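Endo-beta-1,2-glucanase (Talaromyces funiculosus, PDB 6IMV) hydrolyses internal linkages of beta-1,2-glucans as an endo-acting fungal glycoside hydrolase, and binds sophorose in a pocket. Local coordinates at residues A[416-421]-A[426-431]; A[64-69]-A[407-412]; A[14-19]-A[498-503]. One frame throughout, in Å; residues are numbered along the deposited sequence.

Contact 1: A[416-421]-A[426-431]. With NAG (2-acetamido-2-deoxy-beta-D-glucopyranose), chain C.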
# COMPACT_ATOMS: atom_id res chain seq x y z
N SER A 416 -14.02 0.62 -7.32
CA SER A 416 -14.25 1.76 -6.42
C SER A 416 -13.59 3.03 -6.97
O SER A 416 -12.56 2.98 -7.68
CB SER A 416 -13.79 1.46 -5.02
OG SER A 416 -12.38 1.25 -4.96
N THR A 417 -14.20 4.16 -6.63
CA THR A 417 -13.69 5.49 -6.94
C THR A 417 -12.74 5.94 -5.81
O THR A 417 -12.89 5.50 -4.66
CB THR A 417 -14.87 6.45 -7.16
OG1 THR A 417 -15.76 5.87 -8.11
CG2 THR A 417 -14.45 7.82 -7.63
N GLU A 418 -11.80 6.83 -6.15
CA GLU A 418 -10.71 7.28 -5.26
C GLU A 418 -11.25 7.72 -3.89
O GLU A 418 -10.81 7.22 -2.84
CB GLU A 418 -9.93 8.41 -5.94
CG GLU A 418 -8.87 9.07 -5.05
CD GLU A 418 -7.47 8.48 -5.10
OE1 GLU A 418 -7.29 7.40 -5.69
OE2 GLU A 418 -6.55 9.10 -4.52
N SER A 419 -12.17 8.69 -3.88
CA SER A 419 -12.59 9.33 -2.64
C SER A 419 -13.86 10.16 -2.86
O SER A 419 -14.17 10.52 -3.98
CB SER A 419 -11.49 10.20 -2.08
OG SER A 419 -11.32 11.37 -2.85
N THR A 420 -14.55 10.45 -1.75
CA THR A 420 -15.69 11.34 -1.69
C THR A 420 -15.55 12.27 -0.47
O THR A 420 -15.04 11.87 0.57
CB THR A 420 -17.01 10.56 -1.60
OG1 THR A 420 -18.09 11.49 -1.56
CG2 THR A 420 -17.11 9.65 -0.39
N ARG A 421 -16.04 13.50 -0.61
CA ARG A 421 -16.29 14.33 0.55
C ARG A 421 -17.27 13.59 1.46
O ARG A 421 -18.22 12.93 0.98
CB ARG A 421 -16.84 15.69 0.13
CG ARG A 421 -15.79 16.63 -0.45
CD ARG A 421 -16.33 18.02 -0.74
NE ARG A 421 -16.82 18.65 0.48
CZ ARG A 421 -16.09 19.38 1.32
NH1 ARG A 421 -14.80 19.54 1.13
NH2 ARG A 421 -16.67 19.93 2.37
N GLY A 426 -18.83 16.42 -3.34
CA GLY A 426 -17.74 16.28 -4.28
C GLY A 426 -17.11 14.89 -4.22
O GLY A 426 -17.18 14.22 -3.20
N VAL A 427 -16.47 14.51 -5.33
CA VAL A 427 -15.84 13.22 -5.49
C VAL A 427 -14.53 13.42 -6.26
O VAL A 427 -14.43 14.32 -7.10
CB VAL A 427 -16.81 12.25 -6.21
CG1 VAL A 427 -16.10 11.06 -6.81
CG2 VAL A 427 -17.93 11.79 -5.31
N SER A 428 -13.52 12.60 -5.94
CA SER A 428 -12.30 12.50 -6.73
C SER A 428 -12.54 11.50 -7.86
O SER A 428 -12.54 10.30 -7.61
CB SER A 428 -11.12 12.10 -5.88
OG SER A 428 -9.92 12.15 -6.64
N ALA A 429 -12.76 12.01 -9.07
CA ALA A 429 -13.10 11.16 -10.22
C ALA A 429 -11.79 10.59 -10.78
O ALA A 429 -11.26 11.04 -11.81
CB ALA A 429 -13.87 11.96 -11.24
N LEU A 430 -11.25 9.63 -10.03
CA LEU A 430 -9.89 9.18 -10.19
C LEU A 430 -9.79 7.73 -9.73
O LEU A 430 -10.57 7.28 -8.88
CB LEU A 430 -9.02 10.12 -9.35
CG LEU A 430 -7.51 9.87 -9.42
CD1 LEU A 430 -6.95 10.31 -10.76
CD2 LEU A 430 -6.79 10.59 -8.29
N LEU A 431 -8.84 7.00 -10.32
CA LEU A 431 -8.44 5.67 -9.89
C LEU A 431 -6.93 5.69 -9.58
O LEU A 431 -6.17 6.19 -10.40
CB LEU A 431 -8.71 4.65 -11.00
CG LEU A 431 -10.04 4.77 -11.74
CD1 LEU A 431 -10.02 3.91 -12.99
CD2 LEU A 431 -11.21 4.41 -10.84
C1 NAG C . -11.35 24.72 0.23
C2 NAG C . -12.50 25.36 1.01
C3 NAG C . -12.65 26.85 0.66
C4 NAG C . -11.32 27.59 0.61
C5 NAG C . -10.37 26.79 -0.29
C6 NAG C . -9.02 27.47 -0.56
C7 NAG C . -14.35 23.76 1.30
C8 NAG C . -15.57 23.22 0.62
N2 NAG C . -13.72 24.70 0.61
O3 NAG C . -13.50 27.50 1.61
O4 NAG C . -11.58 28.93 0.14
O5 NAG C . -10.17 25.51 0.33
O6 NAG C . -8.16 27.30 0.57
O7 NAG C . -13.97 23.36 2.39

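Contact 2: A[64-69]-A[407-412]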
# COMPACT_ATOMS: atom_id res chain seq x y z
N ILE A 64 -11.08 9.64 -14.51
CA ILE A 64 -12.24 9.17 -15.24
C ILE A 64 -13.19 10.36 -15.42
O ILE A 64 -13.20 11.29 -14.59
CB ILE A 64 -12.90 7.96 -14.54
CG1 ILE A 64 -13.41 8.29 -13.14
CG2 ILE A 64 -11.94 6.79 -14.52
CD1 ILE A 64 -13.99 7.11 -12.38
N ASP A 65 -13.96 10.33 -16.51
CA ASP A 65 -14.81 11.44 -16.89
C ASP A 65 -15.88 11.66 -15.82
O ASP A 65 -16.53 10.73 -15.34
CB ASP A 65 -15.43 11.20 -18.27
CG ASP A 65 -16.27 12.36 -18.76
OD1 ASP A 65 -15.70 13.29 -19.31
OD2 ASP A 65 -17.50 12.33 -18.53
N TRP A 66 -16.07 12.93 -15.46
CA TRP A 66 -17.01 13.34 -14.43
C TRP A 66 -18.40 12.73 -14.65
O TRP A 66 -19.03 12.29 -13.70
CB TRP A 66 -17.09 14.87 -14.35
CG TRP A 66 -18.02 15.31 -13.28
CD1 TRP A 66 -19.30 15.78 -13.42
CD2 TRP A 66 -17.78 15.23 -11.86
NE1 TRP A 66 -19.85 16.05 -12.19
CE2 TRP A 66 -18.94 15.72 -11.22
CE3 TRP A 66 -16.69 14.82 -11.09
CZ2 TRP A 66 -19.03 15.81 -9.84
CZ3 TRP A 66 -16.79 14.90 -9.72
CH2 TRP A 66 -17.94 15.39 -9.11
N VAL A 67 -18.87 12.72 -15.90
CA VAL A 67 -20.21 12.27 -16.24
C VAL A 67 -20.20 10.77 -16.55
O VAL A 67 -21.04 10.04 -16.02
CB VAL A 67 -20.81 13.09 -17.40
CG1 VAL A 67 -22.13 12.50 -17.89
CG2 VAL A 67 -20.96 14.56 -17.02
N THR A 68 -19.30 10.31 -17.43
CA THR A 68 -19.40 8.94 -17.96
C THR A 68 -18.75 7.92 -17.03
O THR A 68 -19.13 6.76 -17.06
CB THR A 68 -18.79 8.81 -19.36
OG1 THR A 68 -17.37 8.89 -19.24
CG2 THR A 68 -19.32 9.86 -20.32
N GLY A 69 -17.73 8.34 -16.26
CA GLY A 69 -16.94 7.42 -15.43
C GLY A 69 -15.99 6.55 -16.25
O GLY A 69 -15.51 5.53 -15.75
N GLY A 407 -21.95 5.89 -1.80
CA GLY A 407 -21.96 7.34 -2.12
C GLY A 407 -22.06 7.56 -3.62
O GLY A 407 -21.62 6.73 -4.41
N LYS A 408 -22.68 8.67 -4.04
CA LYS A 408 -22.82 8.96 -5.46
C LYS A 408 -21.44 8.98 -6.11
O LYS A 408 -20.50 9.55 -5.55
CB LYS A 408 -23.56 10.28 -5.68
CG LYS A 408 -25.02 10.25 -5.28
CD LYS A 408 -25.83 9.32 -6.15
CE LYS A 408 -27.20 9.07 -5.59
NZ LYS A 408 -27.83 7.93 -6.31
N LYS A 409 -21.35 8.33 -7.27
CA LYS A 409 -20.16 8.25 -8.13
C LYS A 409 -19.03 7.43 -7.50
O LYS A 409 -17.92 7.49 -7.98
CB LYS A 409 -19.60 9.64 -8.47
CG LYS A 409 -20.62 10.69 -8.88
CD LYS A 409 -19.98 12.04 -9.17
CE LYS A 409 -19.62 12.22 -10.62
NZ LYS A 409 -20.80 12.51 -11.47
N MET A 410 -19.30 6.63 -6.47
CA MET A 410 -18.22 5.99 -5.72
C MET A 410 -17.96 4.55 -6.20
O MET A 410 -17.03 3.90 -5.71
CB MET A 410 -18.49 6.05 -4.22
CG MET A 410 -18.20 7.44 -3.64
SD MET A 410 -16.49 7.98 -4.02
CE MET A 410 -15.55 6.90 -2.93
N GLN A 411 -18.74 4.09 -7.18
CA GLN A 411 -18.35 2.94 -8.01
C GLN A 411 -18.29 3.37 -9.47
O GLN A 411 -19.00 4.29 -9.92
CB GLN A 411 -19.32 1.76 -7.87
CG GLN A 411 -19.34 1.12 -6.49
CD GLN A 411 -20.28 -0.06 -6.44
OE1 GLN A 411 -21.51 0.09 -6.46
NE2 GLN A 411 -19.70 -1.25 -6.39
N ASN A 412 -17.43 2.66 -10.22
CA ASN A 412 -17.22 2.88 -11.64
C ASN A 412 -16.91 1.52 -12.29
O ASN A 412 -16.77 0.53 -11.59
CB ASN A 412 -16.10 3.90 -11.87
CG ASN A 412 -14.80 3.50 -11.22
OD1 ASN A 412 -14.09 2.64 -11.74
ND2 ASN A 412 -14.47 4.12 -10.10

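Contact 3: A[14-19]-A[498-503]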
# COMPACT_ATOMS: atom_id res chain seq x y z
N SER A 14 -23.47 -6.70 -11.32
CA SER A 14 -23.69 -5.35 -11.86
C SER A 14 -22.55 -4.45 -11.38
O SER A 14 -21.98 -4.65 -10.30
CB SER A 14 -25.01 -4.75 -11.43
OG SER A 14 -26.08 -5.64 -11.66
N CYS A 15 -22.26 -3.43 -12.19
CA CYS A 15 -21.26 -2.44 -11.84
C CYS A 15 -21.57 -1.80 -10.49
O CYS A 15 -20.67 -1.58 -9.68
CB CYS A 15 -21.16 -1.36 -12.91
SG CYS A 15 -19.73 -0.29 -12.60
N ARG A 16 -22.85 -1.49 -10.26
CA ARG A 16 -23.30 -0.76 -9.09
C ARG A 16 -23.80 -1.75 -8.02
O ARG A 16 -24.84 -1.55 -7.43
CB ARG A 16 -24.36 0.26 -9.51
CG ARG A 16 -24.51 1.45 -8.57
CD ARG A 16 -23.29 2.35 -8.58
NE ARG A 16 -23.48 3.57 -7.79
CZ ARG A 16 -22.93 3.82 -6.61
NH1 ARG A 16 -22.27 2.88 -5.95
NH2 ARG A 16 -23.05 5.03 -6.10
N PHE A 17 -23.01 -2.79 -7.74
CA PHE A 17 -23.42 -3.89 -6.86
C PHE A 17 -23.47 -3.46 -5.39
O PHE A 17 -24.18 -4.10 -4.60
CB PHE A 17 -22.49 -5.11 -7.02
CG PHE A 17 -21.08 -4.88 -6.53
CD1 PHE A 17 -20.76 -5.04 -5.19
CD2 PHE A 17 -20.08 -4.49 -7.41
CE1 PHE A 17 -19.47 -4.82 -4.74
CE2 PHE A 17 -18.79 -4.29 -6.95
CZ PHE A 17 -18.49 -4.45 -5.63
N ALA A 18 -22.75 -2.41 -5.01
CA ALA A 18 -22.62 -2.05 -3.60
C ALA A 18 -24.00 -1.83 -2.97
O ALA A 18 -24.23 -2.28 -1.85
CB ALA A 18 -21.74 -0.84 -3.42
N HIS A 19 -24.93 -1.16 -3.68
CA HIS A 19 -26.25 -0.88 -3.10
C HIS A 19 -27.27 -1.98 -3.43
O HIS A 19 -28.43 -1.87 -3.00
CB HIS A 19 -26.75 0.54 -3.44
CG HIS A 19 -26.99 0.84 -4.88
ND1 HIS A 19 -26.88 2.14 -5.36
CD2 HIS A 19 -27.35 0.07 -5.93
CE1 HIS A 19 -27.18 2.15 -6.65
NE2 HIS A 19 -27.47 0.89 -7.03
N LEU A 498 -25.26 14.99 -6.67
CA LEU A 498 -24.30 14.31 -7.53
C LEU A 498 -25.01 13.14 -8.21
O LEU A 498 -25.84 12.48 -7.59
CB LEU A 498 -23.10 13.79 -6.73
CG LEU A 498 -22.18 14.85 -6.13
CD1 LEU A 498 -21.00 14.19 -5.43
CD2 LEU A 498 -21.70 15.83 -7.19
N VAL A 499 -24.63 12.85 -9.45
CA VAL A 499 -25.25 11.81 -10.27
C VAL A 499 -24.20 10.72 -10.54
O VAL A 499 -23.08 11.02 -10.93
CB VAL A 499 -25.80 12.40 -11.59
CG1 VAL A 499 -26.48 11.33 -12.44
CG2 VAL A 499 -26.74 13.57 -11.33
N ASP A 500 -24.59 9.45 -10.35
CA ASP A 500 -23.71 8.33 -10.64
C ASP A 500 -23.20 8.44 -12.08
O ASP A 500 -23.88 9.00 -12.97
CB ASP A 500 -24.42 6.99 -10.43
CG ASP A 500 -24.49 6.53 -8.99
OD1 ASP A 500 -23.84 7.15 -8.13
OD2 ASP A 500 -25.20 5.55 -8.74
N PHE A 501 -22.00 7.89 -12.31
CA PHE A 501 -21.44 7.77 -13.65
C PHE A 501 -22.43 7.03 -14.56
O PHE A 501 -23.06 6.07 -14.14
CB PHE A 501 -20.10 7.03 -13.59
CG PHE A 501 -19.03 7.73 -12.80
CD1 PHE A 501 -18.67 9.04 -13.09
CD2 PHE A 501 -18.34 7.07 -11.79
CE1 PHE A 501 -17.67 9.68 -12.37
CE2 PHE A 501 -17.33 7.71 -11.09
CZ PHE A 501 -17.00 9.01 -11.37
N THR A 502 -22.53 7.45 -15.82
CA THR A 502 -23.56 6.92 -16.72
C THR A 502 -23.24 5.49 -17.13
O THR A 502 -24.14 4.78 -17.56
CB THR A 502 -23.80 7.83 -17.93
OG1 THR A 502 -22.57 7.98 -18.64
CG2 THR A 502 -24.35 9.18 -17.54
N THR A 503 -21.98 5.05 -17.00
CA THR A 503 -21.60 3.65 -17.31
C THR A 503 -21.72 2.73 -16.08
O THR A 503 -21.52 1.53 -16.20
CB THR A 503 -20.20 3.57 -17.92
OG1 THR A 503 -19.27 4.16 -16.99
CG2 THR A 503 -20.13 4.27 -19.26

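Contact 1: A[416-421]-A[426-431]
Glu418 and Leu430 run alongside each other in one direction at one end of the antiparallel beta hairpin made by strands 415-421 and 427-432. At the other end Arg421 N donates to Gly426 O (2.9 Å, 161° at the hydrogen), and between them Ser428 N bonds Ser419 O. Ala429 is the centre of an inverse gamma turn, and strand 427-432 carries one more residue than its partner there. The bond from Glu418 N to Leu430 O (3.0 Å) is bent, 138° at the hydrogen.

The glutamate is best followed outward. Its CB sits 3.2 Å from Leu430 O, the same oxygen its backbone N binds. CG, anti to the backbone N, runs past Ser428 and comes 3.9 Å from Ser428 CB. The chain then bends at chi2 (90°), and CD rests 3.9 Å from the Leu430 CD2 methyl. Beyond that the carboxylate leaves the hairpin: OE1 is hydrogen-bonded to Thr432 OG1 and Ser435 OG, OE2 to Asn348 ND2.

Val427 packs on Thr420, its partner in a non-hydrogen-bonded pair, and on the Thr417 methyl: Val427 CG1 meets Thr417 CG2 at 3.7 Å, with those two side chains nearly perpendicular. Thr420 OG1 donates to Arg421 O. At the partly exposed end, Arg421 forms salt bridges with Asp379 through NH1 and with Asp423 through NH2, while the methyl C8 of an N-acetylglucosamine covers one face of its guanidinium, 3.8 Å from NH1.

Thus the strands are joined by backbone bonds and methyl packing, and the Glu418 carboxylate is used to hold Asn348 and Thr432, two residues of the glucose pocket. That is consistent with a second-shell role in positioning them.

Contact 2: A[64-69]-A[407-412]
Ile64 meets Asn412 where the loop joining strands 57-64 and 71-78 of the antiparallel sheet packs on a type II beta turn, Gly407 to Met410, and the short strand that follows it. The Ile64 methyl CD1 reaches across the Asn412 side chain at about a right angle, 3.8 Å from Asn412 ND2 and 3.9 Å from Asn412 CB. The amide itself is committed to other partners, since its OD1 accepts from Tyr414 N and its ND2 is hydrogen-bonded to Thr417 OG1.

Asp65 shapes the loop from within. Its OD2 takes the N-H of Val67 in an Asx turn, and also that of Thr68. Toward Thr68 N, OD2 uses its anti lone pair; the Val67 donor comes from above the carboxylate plane. Gly69 N closes back on Asp65 O.

Trp66 carries the principal interaction. Its CG stands anti to the backbone N (chi1 -179°), which turns the indole back over the lysine of the beta turn although the CB starts out away from it. Lys409 arrives with its chain bent near the tip, at chi3 and chi4, and lays its last atoms on one indole face. CE lies over the six-membered ring, 3.6 Å from its centroid, in a CH-pi contact. NZ sits over the five-membered ring, 3.8 Å from that centroid and 17° off the normal, a cation-pi pair. NZ also donates to Trp66 O at 2.9 Å, tilted 26° from the carbonyl plane. Besides the ring face, the ammonium thus has two backbone oxygens, of Trp66 and Val499, which would help to balance its charge.

Farther along, the backbone of Gly69, with its positive phi, passes Asn412, and Gly69 O comes to 4.2 Å from Asn412 CB.

Contact 3: A[14-19]-A[498-503]
Arg16 and Asp500 form a buried, side-on salt bridge that ties the loop before helix 23-28, near the N-terminus, to the C-terminal tail; neither segment is regular helix or strand. This is the tight part of the contact. Arg16 NE points almost straight at Asp500 OD2 (2.8 Å, 175° at the hydrogen), and Arg16 NH2 holds Asp500 OD1 at 3.0 Å. The carboxylate lies at the guanidinium edge, yet the two planes are 56° apart, so NE meets OD2 from above the carboxylate plane while NH2 comes to OD1 on the syn side but well out of that plane. A bend at chi2 (67°) brings NE to the acid.

The remaining N-H groups are also engaged: NH1 bonds Ala405 O and Gln411 OE1, and NH2 reaches Gly407 O. Asp500 OD1 accepts from Lys409 N besides, so the pair is held in a network with the 407-412 segment.

Toward solvent the contact is looser. The exposed His19 ring only grazes the acid, its CE1 4.5 Å from Asp500 OD2. Cys15, partly exposed, crosses to the tail through its disulfide with Cys504, a second, covalent link between the two ends of the chain. Beside that bond, noncovalent contact is slight: Cys15 CB stands 4.4 Å from Thr503 O.

The three contacts lie on one side of the chain's centre, with contact 2 in the middle: its centre is about 8 Å from that of contact 1 and 7 Å from that of contact 3. Thr417 OG1 of the hairpin bonds Lys409 O (2.7 Å) and Asn412 ND2 (2.9 Å), while Thr503 OG1 of the tail bonds Thr68 O at 2.6 Å. Phe501 is shared, its CE2 lying 3.2 Å from Lys409 O and 3.8 Å from Thr417 OG1. Contact 1 reaches the glucose pocket through Glu418, bonded to Asn348 and Thr432; contact 2 joins loops at the sheet, and contact 3 joins the two chain ends, with Lys409 and Thr503 linking the two.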